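Local coordinates for TT1561 protein (Thermus thermophilus, PDB 1UF3) that is of unknown function but binds calcium and belongs to the calcineurin-like metallophosphoesterases, which makes phosphoesterase activity likely, at residues E19-F24 / A53-I58; F101-W104 / Y108-A111; A142-E145 / P150-F153; H156-P159 / G163-E166. One frame throughout, in Å; residues are numbered along the deposited sequence.

Interaction 1 (E19-F24 / A53-I58)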
loop_
_atom_site.group_PDB
_atom_site.type_symbol
_atom_site.label_atom_id
_atom_site.label_comp_id
_atom_site.label_asym_id
_atom_site.label_seq_id
_atom_site.Cartn_x
_atom_site.Cartn_y
_atom_site.Cartn_z
ATOM N N GLU A 19 -22.595 -18.092 -12.435
ATOM C CA GLU A 19 -22.866 -16.667 -12.502
ATOM C C GLU A 19 -22.857 -16.111 -11.087
ATOM O O GLU A 19 -22.352 -15.023 -10.841
ATOM C CB GLU A 19 -24.211 -16.388 -13.189
ATOM C CG GLU A 19 -24.253 -16.807 -14.655
ATOM C CD GLU A 19 -23.138 -16.183 -15.501
ATOM O OE1 GLU A 19 -23.104 -14.938 -15.643
ATOM O OE2 GLU A 19 -22.291 -16.944 -16.033
ATOM N N ALA A 20 -23.424 -16.866 -10.158
ATOM C CA ALA A 20 -23.457 -16.452 -8.767
ATOM C C ALA A 20 -22.023 -16.471 -8.197
ATOM O O ALA A 20 -21.607 -15.537 -7.505
ATOM C CB ALA A 20 -24.363 -17.386 -7.972
ATOM N N LEU A 21 -21.276 -17.533 -8.490
ATOM C CA LEU A 21 -19.897 -17.655 -8.022
ATOM C C LEU A 21 -19.092 -16.449 -8.476
ATOM O O LEU A 21 -18.333 -15.860 -7.696
ATOM C CB LEU A 21 -19.247 -18.916 -8.576
ATOM C CG LEU A 21 -17.808 -19.166 -8.122
ATOM C CD1 LEU A 21 -17.784 -19.356 -6.625
ATOM C CD2 LEU A 21 -17.253 -20.403 -8.808
ATOM N N GLU A 22 -19.264 -16.063 -9.735
ATOM C CA GLU A 22 -18.529 -14.926 -10.243
ATOM C C GLU A 22 -18.904 -13.622 -9.544
ATOM O O GLU A 22 -18.034 -12.777 -9.297
ATOM C CB GLU A 22 -18.729 -14.757 -11.741
ATOM C CG GLU A 22 -17.826 -13.664 -12.274
ATOM C CD GLU A 22 -17.995 -13.408 -13.743
ATOM O OE1 GLU A 22 -17.841 -14.372 -14.530
ATOM O OE2 GLU A 22 -18.273 -12.237 -14.108
ATOM N N LYS A 23 -20.194 -13.440 -9.250
ATOM C CA LYS A 23 -20.630 -12.223 -8.563
ATOM C C LYS A 23 -20.045 -12.263 -7.148
ATOM O O LYS A 23 -19.603 -11.247 -6.613
ATOM C CB LYS A 23 -22.162 -12.153 -8.483
ATOM C CG LYS A 23 -22.881 -11.946 -9.827
ATOM C CD LYS A 23 -24.394 -12.153 -9.658
ATOM C CE LYS A 23 -25.185 -11.876 -10.934
ATOM N NZ LYS A 23 -25.375 -10.423 -11.204
ATOM N N PHE A 24 -20.045 -13.458 -6.566
ATOM C CA PHE A 24 -19.521 -13.691 -5.220
ATOM C C PHE A 24 -18.047 -13.278 -5.166
ATOM O O PHE A 24 -17.630 -12.535 -4.282
ATOM C CB PHE A 24 -19.664 -15.174 -4.856
ATOM C CG PHE A 24 -19.045 -15.547 -3.527
ATOM C CD1 PHE A 24 -19.621 -15.134 -2.329
ATOM C CD2 PHE A 24 -17.870 -16.293 -3.481
ATOM C CE1 PHE A 24 -19.038 -15.454 -1.091
ATOM C CE2 PHE A 24 -17.270 -16.625 -2.249
ATOM C CZ PHE A 24 -17.860 -16.201 -1.049
ATOM N N ALA A 53 -13.189 -27.438 -13.340
ATOM C CA ALA A 53 -12.153 -26.565 -13.861
ATOM C C ALA A 53 -12.691 -25.162 -14.110
ATOM O O ALA A 53 -12.015 -24.174 -13.805
ATOM C CB ALA A 53 -11.562 -27.152 -15.134
ATOM N N ALA A 54 -13.910 -25.048 -14.643
ATOM C CA ALA A 54 -14.474 -23.722 -14.900
ATOM C C ALA A 54 -14.754 -22.997 -13.575
ATOM O O ALA A 54 -14.532 -21.795 -13.455
ATOM C CB ALA A 54 -15.763 -23.844 -15.731
ATOM N N PHE A 55 -15.260 -23.756 -12.602
ATOM C CA PHE A 55 -15.570 -23.263 -11.252
ATOM C C PHE A 55 -14.278 -22.662 -10.617
ATOM O O PHE A 55 -14.254 -21.522 -10.188
ATOM C CB PHE A 55 -16.068 -24.441 -10.401
ATOM C CG PHE A 55 -16.495 -24.058 -9.017
ATOM C CD1 PHE A 55 -17.830 -23.750 -8.748
ATOM C CD2 PHE A 55 -15.566 -24.010 -7.972
ATOM C CE1 PHE A 55 -18.244 -23.400 -7.449
ATOM C CE2 PHE A 55 -15.963 -23.661 -6.675
ATOM C CZ PHE A 55 -17.306 -23.355 -6.413
ATOM N N PHE A 56 -13.213 -23.453 -10.574
ATOM C CA PHE A 56 -11.934 -23.004 -10.014
ATOM C C PHE A 56 -11.283 -21.844 -10.765
ATOM O O PHE A 56 -10.638 -20.976 -10.163
ATOM C CB PHE A 56 -10.997 -24.197 -9.927
ATOM C CG PHE A 56 -11.375 -25.159 -8.846
ATOM C CD1 PHE A 56 -11.333 -26.520 -9.060
ATOM C CD2 PHE A 56 -11.775 -24.687 -7.592
ATOM C CE1 PHE A 56 -11.681 -27.413 -8.052
ATOM C CE2 PHE A 56 -12.121 -25.577 -6.580
ATOM C CZ PHE A 56 -12.074 -26.942 -6.814
ATOM N N ARG A 57 -11.471 -21.795 -12.078
ATOM C CA ARG A 57 -10.910 -20.702 -12.863
ATOM C C ARG A 57 -11.532 -19.380 -12.404
ATOM O O ARG A 57 -10.845 -18.358 -12.264
ATOM C CB ARG A 57 -11.197 -20.928 -14.347
ATOM C CG ARG A 57 -10.598 -19.877 -15.243
ATOM C CD ARG A 57 -9.522 -20.464 -16.147
ATOM N NE ARG A 57 -8.751 -19.397 -16.791
ATOM C CZ ARG A 57 -7.685 -19.591 -17.562
ATOM N NH1 ARG A 57 -7.244 -20.822 -17.802
ATOM N NH2 ARG A 57 -7.052 -18.546 -18.082
ATOM N N ILE A 58 -12.843 -19.406 -12.183
ATOM C CA ILE A 58 -13.575 -18.227 -11.730
ATOM C C ILE A 58 -13.180 -17.878 -10.291
ATOM O O ILE A 58 -12.958 -16.719 -9.986
ATOM C CB ILE A 58 -15.121 -18.469 -11.822
ATOM C CG1 ILE A 58 -15.583 -18.197 -13.257
ATOM C CG2 ILE A 58 -15.887 -17.580 -10.819
ATOM C CD1 ILE A 58 -16.918 -18.830 -13.606
#

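Interaction 2 (F101-W104 / Y108-A111)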
loop_
_atom_site.group_PDB
_atom_site.type_symbol
_atom_site.label_atom_id
_atom_site.label_comp_id
_atom_site.label_asym_id
_atom_site.label_seq_id
_atom_site.Cartn_x
_atom_site.Cartn_y
_atom_site.Cartn_z
ATOM N N PHE A 101 -4.911 -29.582 5.882
ATOM C CA PHE A 101 -4.890 -28.282 6.546
ATOM C C PHE A 101 -3.977 -27.265 5.873
ATOM O O PHE A 101 -3.172 -27.616 5.011
ATOM C CB PHE A 101 -4.398 -28.482 7.980
ATOM C CG PHE A 101 -2.930 -28.780 8.065
ATOM C CD1 PHE A 101 -2.001 -27.739 8.181
ATOM C CD2 PHE A 101 -2.468 -30.083 7.921
ATOM C CE1 PHE A 101 -0.645 -27.993 8.143
ATOM C CE2 PHE A 101 -1.115 -30.356 7.881
ATOM C CZ PHE A 101 -0.193 -29.302 7.989
ATOM N N THR A 102 -4.129 -26.002 6.261
ATOM C CA THR A 102 -3.237 -24.955 5.778
ATOM C C THR A 102 -3.244 -23.854 6.843
ATOM O O THR A 102 -4.115 -23.864 7.715
ATOM C CB THR A 102 -3.670 -24.378 4.410
ATOM O OG1 THR A 102 -2.646 -23.498 3.936
ATOM C CG2 THR A 102 -4.972 -23.619 4.511
ATOM N N PHE A 103 -2.270 -22.936 6.797
ATOM C CA PHE A 103 -2.223 -21.830 7.757
ATOM C C PHE A 103 -2.502 -20.524 7.066
ATOM O O PHE A 103 -2.030 -20.281 5.954
ATOM C CB PHE A 103 -0.845 -21.664 8.427
ATOM C CG PHE A 103 -0.480 -22.752 9.372
ATOM C CD1 PHE A 103 0.458 -23.711 9.005
ATOM C CD2 PHE A 103 -1.024 -22.795 10.656
ATOM C CE1 PHE A 103 0.854 -24.694 9.904
ATOM C CE2 PHE A 103 -0.643 -23.767 11.558
ATOM C CZ PHE A 103 0.301 -24.725 11.194
ATOM N N TRP A 104 -3.278 -19.676 7.723
ATOM C CA TRP A 104 -3.547 -18.357 7.196
ATOM C C TRP A 104 -2.850 -17.401 8.161
ATOM O O TRP A 104 -2.593 -17.758 9.312
ATOM C CB TRP A 104 -5.027 -18.046 7.206
ATOM C CG TRP A 104 -5.792 -18.567 6.043
ATOM C CD1 TRP A 104 -5.299 -19.211 4.941
ATOM C CD2 TRP A 104 -7.212 -18.518 5.883
ATOM N NE1 TRP A 104 -6.335 -19.571 4.103
ATOM C CE2 TRP A 104 -7.519 -19.158 4.657
ATOM C CE3 TRP A 104 -8.261 -18.001 6.663
ATOM C CZ2 TRP A 104 -8.837 -19.299 4.189
ATOM C CZ3 TRP A 104 -9.578 -18.141 6.199
ATOM C CH2 TRP A 104 -9.848 -18.787 4.974
ATOM N N TYR A 108 -3.912 -18.740 11.819
ATOM C CA TYR A 108 -5.086 -19.603 11.939
ATOM C C TYR A 108 -4.763 -20.919 11.262
ATOM O O TYR A 108 -4.196 -20.937 10.186
ATOM C CB TYR A 108 -6.323 -18.982 11.289
ATOM C CG TYR A 108 -6.759 -17.702 11.950
ATOM C CD1 TYR A 108 -6.424 -16.474 11.405
ATOM C CD2 TYR A 108 -7.493 -17.718 13.144
ATOM C CE1 TYR A 108 -6.798 -15.283 12.025
ATOM C CE2 TYR A 108 -7.879 -16.533 13.756
ATOM C CZ TYR A 108 -7.526 -15.323 13.191
ATOM O OH TYR A 108 -7.900 -14.131 13.777
ATOM N N LEU A 109 -5.101 -22.015 11.923
ATOM C CA LEU A 109 -4.896 -23.348 11.390
ATOM C C LEU A 109 -6.267 -23.715 10.770
ATOM O O LEU A 109 -7.257 -23.923 11.497
ATOM C CB LEU A 109 -4.519 -24.300 12.533
ATOM C CG LEU A 109 -4.338 -25.793 12.216
ATOM C CD1 LEU A 109 -3.362 -25.944 11.060
ATOM C CD2 LEU A 109 -3.828 -26.541 13.444
ATOM N N VAL A 110 -6.324 -23.737 9.434
ATOM C CA VAL A 110 -7.554 -24.043 8.697
ATOM C C VAL A 110 -7.602 -25.505 8.269
ATOM O O VAL A 110 -6.669 -26.032 7.670
ATOM C CB VAL A 110 -7.686 -23.136 7.468
ATOM C CG1 VAL A 110 -9.060 -23.362 6.759
ATOM C CG2 VAL A 110 -7.538 -21.686 7.887
ATOM N N ALA A 111 -8.694 -26.180 8.609
ATOM C CA ALA A 111 -8.837 -27.584 8.270
ATOM C C ALA A 111 -10.302 -27.927 8.038
ATOM O O ALA A 111 -11.206 -27.177 8.436
ATOM C CB ALA A 111 -8.296 -28.448 9.384
#

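Interaction 3 (A142-E145 / P150-F153)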
loop_
_atom_site.group_PDB
_atom_site.type_symbol
_atom_site.label_atom_id
_atom_site.label_comp_id
_atom_site.label_asym_id
_atom_site.label_seq_id
_atom_site.Cartn_x
_atom_site.Cartn_y
_atom_site.Cartn_z
ATOM N N ALA A 142 -4.941 -35.437 13.543
ATOM C CA ALA A 142 -3.590 -35.065 13.090
ATOM C C ALA A 142 -3.228 -33.664 13.566
ATOM O O ALA A 142 -2.075 -33.353 13.741
ATOM C CB ALA A 142 -3.512 -35.100 11.562
ATOM N N LEU A 143 -4.232 -32.829 13.796
ATOM C CA LEU A 143 -3.999 -31.459 14.203
ATOM C C LEU A 143 -3.430 -31.264 15.607
ATOM O O LEU A 143 -2.837 -30.213 15.891
ATOM C CB LEU A 143 -5.298 -30.665 14.061
ATOM C CG LEU A 143 -5.935 -30.629 12.669
ATOM C CD1 LEU A 143 -7.256 -29.858 12.742
ATOM C CD2 LEU A 143 -4.992 -29.953 11.675
ATOM N N TRP A 144 -3.615 -32.256 16.481
ATOM C CA TRP A 144 -3.118 -32.171 17.845
ATOM C C TRP A 144 -1.595 -32.069 17.867
ATOM O O TRP A 144 -1.024 -31.647 18.867
ATOM C CB TRP A 144 -3.554 -33.390 18.677
ATOM C CG TRP A 144 -5.048 -33.475 18.936
ATOM C CD1 TRP A 144 -5.876 -34.525 18.628
ATOM C CD2 TRP A 144 -5.870 -32.499 19.594
ATOM N NE1 TRP A 144 -7.159 -34.261 19.061
ATOM C CE2 TRP A 144 -7.184 -33.027 19.652
ATOM C CE3 TRP A 144 -5.626 -31.233 20.142
ATOM C CZ2 TRP A 144 -8.247 -32.329 20.232
ATOM C CZ3 TRP A 144 -6.681 -30.538 20.720
ATOM C CH2 TRP A 144 -7.980 -31.089 20.759
ATOM N N GLU A 145 -0.935 -32.453 16.774
ATOM C CA GLU A 145 0.522 -32.380 16.724
ATOM C C GLU A 145 0.942 -30.921 16.549
ATOM O O GLU A 145 2.058 -30.542 16.893
ATOM C CB GLU A 145 1.077 -33.207 15.555
ATOM C CG GLU A 145 0.560 -34.637 15.473
ATOM C CD GLU A 145 1.529 -35.697 15.992
ATOM O OE1 GLU A 145 2.604 -35.355 16.537
ATOM O OE2 GLU A 145 1.197 -36.896 15.849
ATOM N N PRO A 150 -5.058 -21.057 16.833
ATOM C CA PRO A 150 -6.515 -20.950 16.868
ATOM C C PRO A 150 -6.945 -21.736 15.602
ATOM O O PRO A 150 -6.326 -21.570 14.541
ATOM C CB PRO A 150 -6.756 -19.457 16.683
ATOM C CG PRO A 150 -5.488 -18.821 17.269
ATOM C CD PRO A 150 -4.405 -19.729 16.811
ATOM N N LYS A 151 -7.979 -22.575 15.700
ATOM C CA LYS A 151 -8.443 -23.372 14.546
ATOM C C LYS A 151 -9.721 -22.889 13.850
ATOM O O LYS A 151 -10.625 -22.331 14.489
ATOM C CB LYS A 151 -8.649 -24.830 14.963
ATOM C CG LYS A 151 -7.392 -25.523 15.471
ATOM C CD LYS A 151 -7.723 -26.867 16.107
ATOM C CE LYS A 151 -6.549 -27.438 16.879
ATOM N NZ LYS A 151 -6.901 -28.641 17.701
ATOM N N ILE A 152 -9.768 -23.078 12.526
ATOM C CA ILE A 152 -10.935 -22.725 11.704
ATOM C C ILE A 152 -11.289 -24.019 10.964
ATOM O O ILE A 152 -10.468 -24.557 10.210
ATOM C CB ILE A 152 -10.620 -21.618 10.671
ATOM C CG1 ILE A 152 -10.295 -20.300 11.393
ATOM C CG2 ILE A 152 -11.826 -21.430 9.719
ATOM C CD1 ILE A 152 -10.116 -19.086 10.488
ATOM N N PHE A 153 -12.489 -24.540 11.225
ATOM C CA PHE A 153 -12.949 -25.784 10.621
ATOM C C PHE A 153 -13.992 -25.540 9.548
ATOM O O PHE A 153 -14.822 -24.655 9.675
ATOM C CB PHE A 153 -13.588 -26.717 11.675
ATOM C CG PHE A 153 -12.610 -27.396 12.611
ATOM C CD1 PHE A 153 -11.227 -27.233 12.480
ATOM C CD2 PHE A 153 -13.081 -28.223 13.610
ATOM C CE1 PHE A 153 -10.353 -27.889 13.328
ATOM C CE2 PHE A 153 -12.205 -28.889 14.470
ATOM C CZ PHE A 153 -10.845 -28.722 14.329
HETATM O O HOH W 1 -4.082 -29.045 18.047
#

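Interaction 4 (H156-P159 / G163-E166)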
loop_
_atom_site.group_PDB
_atom_site.type_symbol
_atom_site.label_atom_id
_atom_site.label_comp_id
_atom_site.label_asym_id
_atom_site.label_seq_id
_atom_site.Cartn_x
_atom_site.Cartn_y
_atom_site.Cartn_z
ATOM N N HIS A 156 -19.361 -29.760 5.872
ATOM C CA HIS A 156 -20.579 -29.583 5.127
ATOM C C HIS A 156 -21.722 -29.837 6.134
ATOM O O HIS A 156 -22.668 -29.060 6.230
ATOM C CB HIS A 156 -20.683 -30.564 3.981
ATOM C CG HIS A 156 -21.977 -30.444 3.245
ATOM N ND1 HIS A 156 -23.121 -31.103 3.646
ATOM C CD2 HIS A 156 -22.343 -29.637 2.221
ATOM C CE1 HIS A 156 -24.136 -30.704 2.897
ATOM N NE2 HIS A 156 -23.689 -29.813 2.026
ATOM N N THR A 157 -21.578 -30.914 6.893
ATOM C CA THR A 157 -22.532 -31.376 7.884
ATOM C C THR A 157 -22.666 -30.465 9.108
ATOM O O THR A 157 -21.681 -30.149 9.767
ATOM C CB THR A 157 -22.120 -32.782 8.323
ATOM O OG1 THR A 157 -22.156 -33.640 7.176
ATOM C CG2 THR A 157 -23.041 -33.333 9.419
HETATM N N MSE A 158 -23.891 -30.037 9.398
HETATM C CA MSE A 158 -24.159 -29.163 10.542
HETATM C C MSE A 158 -24.120 -29.899 11.867
HETATM O O MSE A 158 -24.537 -31.053 11.961
HETATM C CB MSE A 158 -25.541 -28.539 10.428
HETATM C CG MSE A 158 -25.679 -27.442 9.441
HETATM SE SE MSE A 158 -27.212 -26.363 9.942
HETATM C CE MSE A 158 -26.646 -25.873 11.716
ATOM N N PRO A 159 -23.623 -29.237 12.921
ATOM C CA PRO A 159 -23.576 -29.895 14.230
ATOM C C PRO A 159 -24.945 -29.765 14.912
ATOM O O PRO A 159 -25.731 -28.876 14.593
ATOM C CB PRO A 159 -22.506 -29.106 14.970
ATOM C CG PRO A 159 -22.730 -27.719 14.445
ATOM C CD PRO A 159 -22.893 -27.957 12.959
ATOM N N GLY A 163 -30.043 -24.206 18.927
ATOM C CA GLY A 163 -30.267 -22.927 18.284
ATOM C C GLY A 163 -30.267 -23.027 16.763
ATOM O O GLY A 163 -31.215 -22.582 16.126
ATOM N N LEU A 164 -29.226 -23.637 16.189
ATOM C CA LEU A 164 -29.058 -23.777 14.728
ATOM C C LEU A 164 -29.788 -24.907 13.999
ATOM O O LEU A 164 -30.315 -24.705 12.902
ATOM C CB LEU A 164 -27.567 -23.912 14.379
ATOM C CG LEU A 164 -26.616 -22.737 14.601
ATOM C CD1 LEU A 164 -25.206 -23.154 14.233
ATOM C CD2 LEU A 164 -27.044 -21.566 13.753
ATOM N N ASN A 165 -29.774 -26.101 14.576
ATOM C CA ASN A 165 -30.415 -27.253 13.951
ATOM C C ASN A 165 -30.547 -28.431 14.912
ATOM O O ASN A 165 -29.589 -29.187 15.140
ATOM C CB ASN A 165 -29.625 -27.690 12.707
ATOM C CG ASN A 165 -30.290 -28.844 11.962
ATOM O OD1 ASN A 165 -31.219 -29.481 12.466
ATOM N ND2 ASN A 165 -29.804 -29.125 10.761
ATOM N N GLU A 166 -31.760 -28.572 15.443
ATOM C CA GLU A 166 -32.157 -29.613 16.389
ATOM C C GLU A 166 -31.964 -31.016 15.814
ATOM O O GLU A 166 -31.946 -32.002 16.553
ATOM C CB GLU A 166 -33.639 -29.387 16.764
ATOM C CG GLU A 166 -34.298 -30.473 17.607
ATOM C CD GLU A 166 -33.871 -30.436 19.065
ATOM O OE1 GLU A 166 -34.102 -29.399 19.732
ATOM O OE2 GLU A 166 -33.312 -31.449 19.546
#

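Interaction 1 (E19-F24 / A53-I58)
Leu21 contributes more than any other residue to this contact, with Ile58 next; here helix 18-25 lies beside helix 49-59 in nearly the same direction, the local axes 9.9 Å apart at closest approach and 18° from parallel. A chi1 of -179° places CG of Leu21 opposite the backbone N, and the branched end reaches across the gap at about a right angle to Phe55. CD2 sits over one face of that ring, 3.5 Å from the centroid of Phe55 and 17° off the normal, displaced a little to the CD1-CE1 side; this is a CH-pi contact. The other methyl, CD1, stands 4.0 Å from CZ of Phe55, so both branches of the fork use the phenyl. At the root of the fork, CG of Leu21 is 3.7 Å from CG2 of Ile58. One residue on, Glu22 lends only its base: its CA lies 3.8 Å from that same CG2 of Ile58, and its extended chain runs on to a weak, long ion pair with Lys26. On the sheet side of the pair, strand 35-39 brings Leu38 to both Leu21 and Phe55, while Pro14, Leu42 and Met43 also pack on the phenyl. Were Phe55 replaced by an alanine, the Leu21 methyls would probably lose their aromatic platform and a gap would be likely between the helices, next to Leu38. The helices are joined here by carbon against carbon, consistent with an apolar seam held by dispersion.

Interaction 2 (F101-W104 / Y108-A111)
Trp104, with CG anti to its carbonyl carbon (chi1 -84°), lays its indole over Val110, and Leu109, on the opposite face, has CG anti to the backbone N (chi1 176°), which brings CD1 up to Phe103 and Phe101. The setting is a beta hairpin, strand 101-104 turning back into 108-118. Two hydrogen-bonded pairs zip it: Thr102 with Val110, where Val110 N reaches Thr102 O at 2.8 Å, and Trp104 with Tyr108, where Trp104 N meets Tyr108 O at 2.9 Å. Phe103 and Leu109 form the non-hydrogen-bonded pair between them, and Phe103 CA adds a CA-H...O contact of 3.3 Å to Tyr108 O. The CD1 methyl of Leu109 is shared by two aromatic side chains, lying 3.5 Å from Phe103 CE2 and 3.7 Å from Phe101 CD1. A serine at Phe103 would probably strip that methyl of one of its two aromatic neighbours and take from Tyr149 the ring it meets, leaving it the Leu109 side chain. The face with Trp104 and Val110 looks toward the other sheet: Ala67 of strand 66-69 packs on both. Thr102 and Val110 point the same way there, side by side, while the threonine hydroxyl is hydrogen-bonded to OE2 of Glu145 of a neighbouring subunit. Beyond the hairpin, strand 151-155 continues the sheet along 108-118. Over the indole, CG2 of Val110 makes a CH-pi contact 4.0 Å from the centroid of the five-membered ring of Trp104, 20° off its normal.

Interaction 3 (A142-E145 / P150-F153)
Lys151 spans the gap from strand 151-155 to the 3-10 segment that carries Leu143 and Trp144. Its CB starts 3.8 Å from O of Leu109 on the next strand. CG leaves anti to the carbonyl carbon (chi1 -61°), and from there the chain runs fully extended, so the ammonium is carried across to the other segment. On the way CD passes 4.0 Å from CE1 of Phe153, two residues along its own strand, and CE comes loosely up to CB of Leu143, at 4.5 Å. At the tip, NZ lies over a face of Trp144, 4.0 Å from the centroid of the six-membered ring and 29° off its normal, a cation-pi contact. The same NZ donates to a water at 2.9 Å; the water also lies 2.8 Å from Leu143 O, to which it probably donates, tying the lysine to the 3-10 backbone. NZ of Lys151 is also hydrogen-bonded to His179 ND1, so the buried charge is gripped by an imidazole, a water and an indole face, which probably steadies it. Trp144 sets out away from the strand at CB, but its ring swings back, stacked with His179. Alongside, Leu143 CD1 meets Phe153 CE1 at 3.7 Å, the two side chains coming from opposite directions. The 3-10 turn follows helix 133-140 and leads into strand 151-155, which runs between strands 108-118 and 183-186; Leu143 packs onto Leu109 and Ala111 of the former, and His179, at the end of helix 170-179, also packs against Phe153.

Interaction 4 (H156-P159 / G163-E166)
Met158, present as selenomethionine, pushes its terminal methyl against Leu164 and Asn165. The apolar contacts come first: CE of Met158 lies 3.4 Å from Leu164 CB, tighter than usual for two carbons, and 3.6 Å from Asn165 CB, while CD1 of Leu164 is 4.0 Å from CE of Met158. A bend at chi3 (58°) turns the methyl onto these two bases, and the selenomethionine crosses Leu164 at about a right angle. The second kind is a plain van der Waals approach: SE of Met158 is 3.9 Å from ND2 of Asn165. Polar bonds hold the loop from outside the pair. OD1 of Asn165 accepts from Gln167 N, and His161 ND1 takes the backbone N-H of Gly163 and of Leu164; Leu164 and Asn165 both face His161, an arrangement that fits a classic beta bulge. Both segments belong to the long loop between strand 151-155 and helix 170-179, which doubles back on itself here, away from the annotated calcium sites. Pro159 packs on Val172, Ala173 and Ile176 of that helix, whereas Met158 rests on Val203 of strand 199-203 and Leu164 on Val201 of that strand and on Lys192 and Glu194 of strand 192-196.

Overall arrangement
The four contacts follow one another along the chain, each closing before the next opens, all within the part that belongs to the calcineurin superfamily. Interaction 1 is the outlier, joining two helices that cover the six-stranded sheet at strand 35-39; its centre is about 29 Å from that of interaction 3 and 27 Å from that of interaction 4, both across the middle of the chain. Interactions 2 and 3, centres about 8 Å apart, build the other sheet where strands 108-118 and 151-155 pair, and both meet the same neighbouring subunit, so this edge serves fold and assembly alike. Interaction 4 lies in the loop that follows strand 151-155, its centre about 21 Å from that of interaction 3.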